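Local atomic coordinates of probable adenylyl-sulfate kinase (Aeropyrum pernix, PDB entry 2YVU), a protein that probably catalyses ATP-dependent phosphorylation of adenosine 5'-phosphosulfate to 3'-phosphoadenylyl sulfate, a step in the activation of sulfate. Residues A[22-27]-A[117-122]; A[94-99]-A[149-154]. One frame throughout, in Å; residues are numbered along the deposited sequence.

Interaction 1 of 2, residues A[22-27]-A[117-122]; sequences PGSGKT and IYVKAS
S24 OG is hydrogen-bonded to the carbonyl oxygen of L21, and the same hydroxyl rests on V119, with OG 3.6 Å from V119 CG1. Its position follows from a chi1 of 63°, which sets OG between the backbone N and the carbonyl carbon of S24. The valine methyl CG1 also packs against the S24 carbonyl oxygen, 3.7 Å away. The other methyl of V119, CG2, lies 4.1 Å from K26 CG, and the two side chains cross at about a right angle. Farther along, A121 CB abuts S24 CB at 3.9 Å. K26 touches only through the base of its chain, which bends at chi3 (-63°) and carries the ammonium end away from strand 114-120. G23 and G25 both have positive phi, at which a side chain would collide with the preceding carbonyl oxygen. Outside the pair, R129 donates to G23 O, and the backbone of V119 bonds to T19. The contact across the two segments is thus one of van der Waals packing: the end of strand 114-120 and A121 pack against the P-loop (Walker A), the probable ATP-binding loop, while the K26 amine points elsewhere, consistent with the role in ATP binding assigned by similarity.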
loop_
_atom_site.group_PDB
_atom_site.type_symbol
_atom_site.label_atom_id
_atom_site.label_comp_id
_atom_site.label_asym_id
_atom_site.label_seq_id
_atom_site.Cartn_x
_atom_site.Cartn_y
_atom_site.Cartn_z
ATOM N N PRO A 22 2.758 22.606 3.686
ATOM C CA PRO A 22 4.092 22.033 3.873
ATOM C C PRO A 22 4.736 22.965 4.894
ATOM O O PRO A 22 4.549 24.178 4.813
ATOM C CB PRO A 22 4.733 22.193 2.494
ATOM C CG PRO A 22 3.574 22.110 1.565
ATOM C CD PRO A 22 2.495 22.900 2.265
ATOM N N GLY A 23 5.469 22.418 5.849
ATOM C CA GLY A 23 6.097 23.254 6.849
ATOM C C GLY A 23 5.258 23.519 8.085
ATOM O O GLY A 23 5.740 24.152 9.026
ATOM N N SER A 24 4.008 23.055 8.101
ATOM C CA SER A 24 3.144 23.271 9.261
ATOM C C SER A 24 3.517 22.375 10.455
ATOM O O SER A 24 3.106 22.618 11.583
ATOM C CB SER A 24 1.686 23.034 8.882
ATOM O OG SER A 24 1.495 21.695 8.483
ATOM N N GLY A 25 4.302 21.337 10.221
ATOM C CA GLY A 25 4.677 20.487 11.333
ATOM C C GLY A 25 3.960 19.153 11.357
ATOM O O GLY A 25 4.088 18.407 12.322
ATOM N N LYS A 26 3.219 18.854 10.291
ATOM C CA LYS A 26 2.463 17.597 10.165
ATOM C C LYS A 26 3.263 16.351 10.498
ATOM O O LYS A 26 2.877 15.553 11.350
ATOM C CB LYS A 26 1.969 17.411 8.733
ATOM C CG LYS A 26 0.967 18.418 8.193
ATOM C CD LYS A 26 0.945 18.284 6.658
ATOM C CE LYS A 26 2.336 18.661 6.124
ATOM N NZ LYS A 26 2.702 18.249 4.737
ATOM N N THR A 27 4.375 16.165 9.791
ATOM C CA THR A 27 5.190 14.972 9.983
ATOM C C THR A 27 5.786 14.819 11.376
ATOM O O THR A 27 5.874 13.709 11.887
ATOM C CB THR A 27 6.286 14.879 8.900
ATOM O OG1 THR A 27 5.662 14.868 7.605
ATOM C CG2 THR A 27 7.084 13.593 9.060
ATOM N N ILE A 117 -7.443 15.574 10.584
ATOM C CA ILE A 117 -6.807 16.481 11.530
ATOM C C ILE A 117 -6.192 17.681 10.826
ATOM O O ILE A 117 -5.240 17.546 10.039
ATOM C CB ILE A 117 -5.679 15.748 12.287
ATOM C CG1 ILE A 117 -6.212 14.412 12.815
ATOM C CG2 ILE A 117 -5.045 16.683 13.346
ATOM C CD1 ILE A 117 -7.405 14.521 13.802
ATOM N N TYR A 118 -6.714 18.861 11.124
ATOM C CA TYR A 118 -6.184 20.066 10.506
ATOM C C TYR A 118 -5.038 20.660 11.319
ATOM O O TYR A 118 -5.237 21.162 12.430
ATOM C CB TYR A 118 -7.311 21.096 10.309
ATOM C CG TYR A 118 -6.874 22.423 9.700
ATOM C CD1 TYR A 118 -5.840 22.489 8.766
ATOM C CD2 TYR A 118 -7.537 23.602 10.017
ATOM C CE1 TYR A 118 -5.475 23.709 8.155
ATOM C CE2 TYR A 118 -7.185 24.822 9.413
ATOM C CZ TYR A 118 -6.154 24.865 8.486
ATOM O OH TYR A 118 -5.797 26.075 7.910
ATOM N N VAL A 119 -3.835 20.580 10.749
ATOM C CA VAL A 119 -2.620 21.121 11.341
ATOM C C VAL A 119 -2.565 22.542 10.767
ATOM O O VAL A 119 -2.176 22.765 9.618
ATOM C CB VAL A 119 -1.398 20.283 10.920
ATOM C CG1 VAL A 119 -0.125 20.811 11.599
ATOM C CG2 VAL A 119 -1.645 18.820 11.289
ATOM N N LYS A 120 -2.957 23.491 11.604
ATOM C CA LYS A 120 -3.103 24.885 11.214
ATOM C C LYS A 120 -1.924 25.824 11.399
ATOM O O LYS A 120 -1.416 26.007 12.515
ATOM C CB LYS A 120 -4.341 25.431 11.932
ATOM C CG LYS A 120 -4.629 26.903 11.731
ATOM C CD LYS A 120 -5.966 27.234 12.385
ATOM C CE LYS A 120 -6.369 28.684 12.145
ATOM N NZ LYS A 120 -5.377 29.632 12.739
ATOM N N ALA A 121 -1.530 26.425 10.279
ATOM C CA ALA A 121 -0.428 27.372 10.174
ATOM C C ALA A 121 -0.651 28.222 8.914
ATOM O O ALA A 121 -0.946 27.692 7.853
ATOM C CB ALA A 121 0.896 26.618 10.061
ATOM N N SER A 122 -0.507 29.538 9.011
ATOM C CA SER A 122 -0.714 30.368 7.836
ATOM C C SER A 122 0.419 30.203 6.847
ATOM O O SER A 122 1.510 29.753 7.194
ATOM C CB SER A 122 -0.803 31.842 8.218
ATOM O OG SER A 122 0.476 32.332 8.552
#

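Interaction 2 of 2, residues A[94-99]-A[149-154]; sequences SPYKQA and ITDPYE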
loop_
_atom_site.group_PDB
_atom_site.type_symbol
_atom_site.label_atom_id
_atom_site.label_comp_id
_atom_site.label_asym_id
_atom_site.label_seq_id
_atom_site.Cartn_x
_atom_site.Cartn_y
_atom_site.Cartn_z
ATOM N N SER A 94 -2.164 17.332 0.490
ATOM C CA SER A 94 -3.497 17.145 -0.072
ATOM C C SER A 94 -4.298 18.425 0.201
ATOM O O SER A 94 -5.237 18.431 0.992
ATOM C CB SER A 94 -4.135 15.928 0.603
ATOM O OG SER A 94 -4.009 15.989 2.025
ATOM N N PRO A 95 -3.931 19.528 -0.468
ATOM C CA PRO A 95 -4.593 20.822 -0.290
ATOM C C PRO A 95 -6.057 20.934 -0.685
ATOM O O PRO A 95 -6.767 21.784 -0.153
ATOM C CB PRO A 95 -3.703 21.774 -1.093
ATOM C CG PRO A 95 -3.256 20.926 -2.215
ATOM C CD PRO A 95 -2.911 19.610 -1.530
ATOM N N TYR A 96 -6.514 20.064 -1.578
ATOM C CA TYR A 96 -7.893 20.116 -2.067
ATOM C C TYR A 96 -8.913 19.278 -1.289
ATOM O O TYR A 96 -8.731 18.076 -1.089
ATOM C CB TYR A 96 -7.910 19.711 -3.547
ATOM C CG TYR A 96 -7.115 20.646 -4.435
ATOM C CD1 TYR A 96 -7.625 21.891 -4.798
ATOM C CD2 TYR A 96 -5.845 20.297 -4.895
ATOM C CE1 TYR A 96 -6.896 22.771 -5.603
ATOM C CE2 TYR A 96 -5.105 21.171 -5.699
ATOM C CZ TYR A 96 -5.641 22.408 -6.048
ATOM O OH TYR A 96 -4.923 23.281 -6.840
ATOM N N LYS A 97 -9.981 19.929 -0.848
ATOM C CA LYS A 97 -11.044 19.269 -0.107
ATOM C C LYS A 97 -11.588 18.051 -0.840
ATOM O O LYS A 97 -11.737 16.987 -0.255
ATOM C CB LYS A 97 -12.195 20.253 0.160
ATOM C CG LYS A 97 -11.858 21.329 1.180
ATOM C CD LYS A 97 -13.018 22.268 1.420
ATOM C CE LYS A 97 -13.403 23.004 0.146
ATOM N NZ LYS A 97 -14.559 23.899 0.381
ATOM N N GLN A 98 -11.900 18.223 -2.120
ATOM C CA GLN A 98 -12.442 17.148 -2.929
ATOM C C GLN A 98 -11.546 15.931 -2.868
ATOM O O GLN A 98 -12.017 14.802 -2.692
ATOM C CB GLN A 98 -12.590 17.616 -4.383
ATOM C CG GLN A 98 -13.069 16.541 -5.383
ATOM C CD GLN A 98 -11.954 15.590 -5.846
ATOM O OE1 GLN A 98 -10.834 16.018 -6.146
ATOM N NE2 GLN A 98 -12.271 14.298 -5.925
ATOM N N ALA A 99 -10.246 16.167 -3.012
ATOM C CA ALA A 99 -9.272 15.086 -2.974
ATOM C C ALA A 99 -9.318 14.386 -1.622
ATOM O O ALA A 99 -9.333 13.165 -1.549
ATOM C CB ALA A 99 -7.873 15.644 -3.249
ATOM N N ILE A 149 1.591 28.080 -2.662
ATOM C CA ILE A 149 1.301 29.131 -3.629
ATOM C C ILE A 149 0.740 28.530 -4.914
ATOM O O ILE A 149 -0.274 28.986 -5.443
ATOM C CB ILE A 149 2.583 29.918 -3.952
ATOM C CG1 ILE A 149 3.078 30.613 -2.683
ATOM C CG2 ILE A 149 2.325 30.923 -5.069
ATOM C CD1 ILE A 149 4.434 31.253 -2.818
ATOM N N THR A 150 1.413 27.490 -5.392
ATOM C CA THR A 150 1.039 26.791 -6.611
ATOM C C THR A 150 -0.333 26.125 -6.547
ATOM O O THR A 150 -0.905 25.783 -7.582
ATOM C CB THR A 150 2.076 25.709 -6.939
ATOM O OG1 THR A 150 1.984 24.660 -5.970
ATOM C CG2 THR A 150 3.489 26.293 -6.893
ATOM N N ASP A 151 -0.859 25.932 -5.340
ATOM C CA ASP A 151 -2.163 25.290 -5.167
ATOM C C ASP A 151 -2.794 25.718 -3.857
ATOM O O ASP A 151 -2.783 24.967 -2.883
ATOM C CB ASP A 151 -2.015 23.769 -5.170
ATOM C CG ASP A 151 -1.612 23.222 -6.523
ATOM O OD1 ASP A 151 -2.505 23.057 -7.389
ATOM O OD2 ASP A 151 -0.401 22.967 -6.722
ATOM N N PRO A 152 -3.386 26.917 -3.827
ATOM C CA PRO A 152 -4.014 27.417 -2.602
ATOM C C PRO A 152 -4.674 26.326 -1.751
ATOM O O PRO A 152 -5.530 25.571 -2.216
ATOM C CB PRO A 152 -4.990 28.485 -3.121
ATOM C CG PRO A 152 -5.164 28.146 -4.571
ATOM C CD PRO A 152 -3.807 27.714 -4.990
ATOM N N TYR A 153 -4.243 26.252 -0.496
ATOM C CA TYR A 153 -4.739 25.257 0.441
ATOM C C TYR A 153 -6.184 25.507 0.842
ATOM O O TYR A 153 -6.551 26.622 1.191
ATOM C CB TYR A 153 -3.853 25.262 1.685
ATOM C CG TYR A 153 -4.268 24.261 2.730
ATOM C CD1 TYR A 153 -4.000 22.905 2.564
ATOM C CD2 TYR A 153 -5.002 24.662 3.848
ATOM C CE1 TYR A 153 -4.457 21.973 3.470
ATOM C CE2 TYR A 153 -5.471 23.731 4.766
ATOM C CZ TYR A 153 -5.195 22.382 4.566
ATOM O OH TYR A 153 -5.691 21.444 5.439
ATOM N N GLU A 154 -6.993 24.455 0.828
ATOM C CA GLU A 154 -8.396 24.561 1.210
ATOM C C GLU A 154 -8.609 23.868 2.547
ATOM O O GLU A 154 -8.642 22.632 2.619
ATOM C CB GLU A 154 -9.268 23.908 0.130
ATOM C CG GLU A 154 -8.826 24.299 -1.265
ATOM C CD GLU A 154 -9.758 23.807 -2.336
ATOM O OE1 GLU A 154 -10.095 22.610 -2.324
ATOM O OE2 GLU A 154 -10.142 24.619 -3.200
#
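Y96 turns CG anti to its carbonyl carbon (chi1 -62°) and D151 does the same (chi1 -68°), which brings phenol and carboxylate together. Y96 OH donates to D151 OD1 over only 2.5 Å, a very short bond whose exact length deserves caution. OD1 lies in the plane of the ring at its hydroxyl edge, and the carboxylate is turned 80° from that plane. At the backbone end of Y96, E154 reaches across with a chain extended beyond CG: its OE1 passes 3.3 Å from Y96 CA and accepts from K97 N at 3.1 Å through its anti lone pair. K97 N is at the start of helix 97-109, so the carboxylate serves a backbone N-H in the first turn and probably gains from the helix dipole. The main chains join where E154 N donates to P95 O at 2.9 Å. Alongside, Y153 sets CD1 3.6 Å from P95 CA, an oblique approach, while its hydroxyl bonds to T19 OG1. K97 CG packs 3.8 Å from E154 CB, but the K97 ammonium forms its salt bridge with E157. Around the pair, R64 makes a cation-pi contact with the Y96 ring, and S94, by similarity the phosphoserine intermediate, bonds through OG to W17 NE1. A phenylalanine in place of Y96 would probably leave D151 OD1 without its phenol mate and the ring freer to shift. The arrangement is consistent with an APS kinase of the P-loop NTPase class, in which the loop after strand 87-91 carries the probable phosphoserine, S94, and the segment 151-154 packs against it.

In the fold
The two interactions have centres 13 Å apart and meet directly, with Y118 CE1 of the 117-122 segment packing 3.4 Å from Y153 CE2 of the 149-154 segment. Strand 14-19 connects them as well, since T19 is a partner of both. The side chain of Y153 also comes within about 3 Å, nearest atoms, of the side chain of L21, another residue of the probable ATP site. Interaction 1 thus involves the probable ATP-binding loop, and interaction 2 the loop bearing S94. Between the side chains of K26 and S94 the nearest atoms are about 7 Å apart, consistent with a shared site.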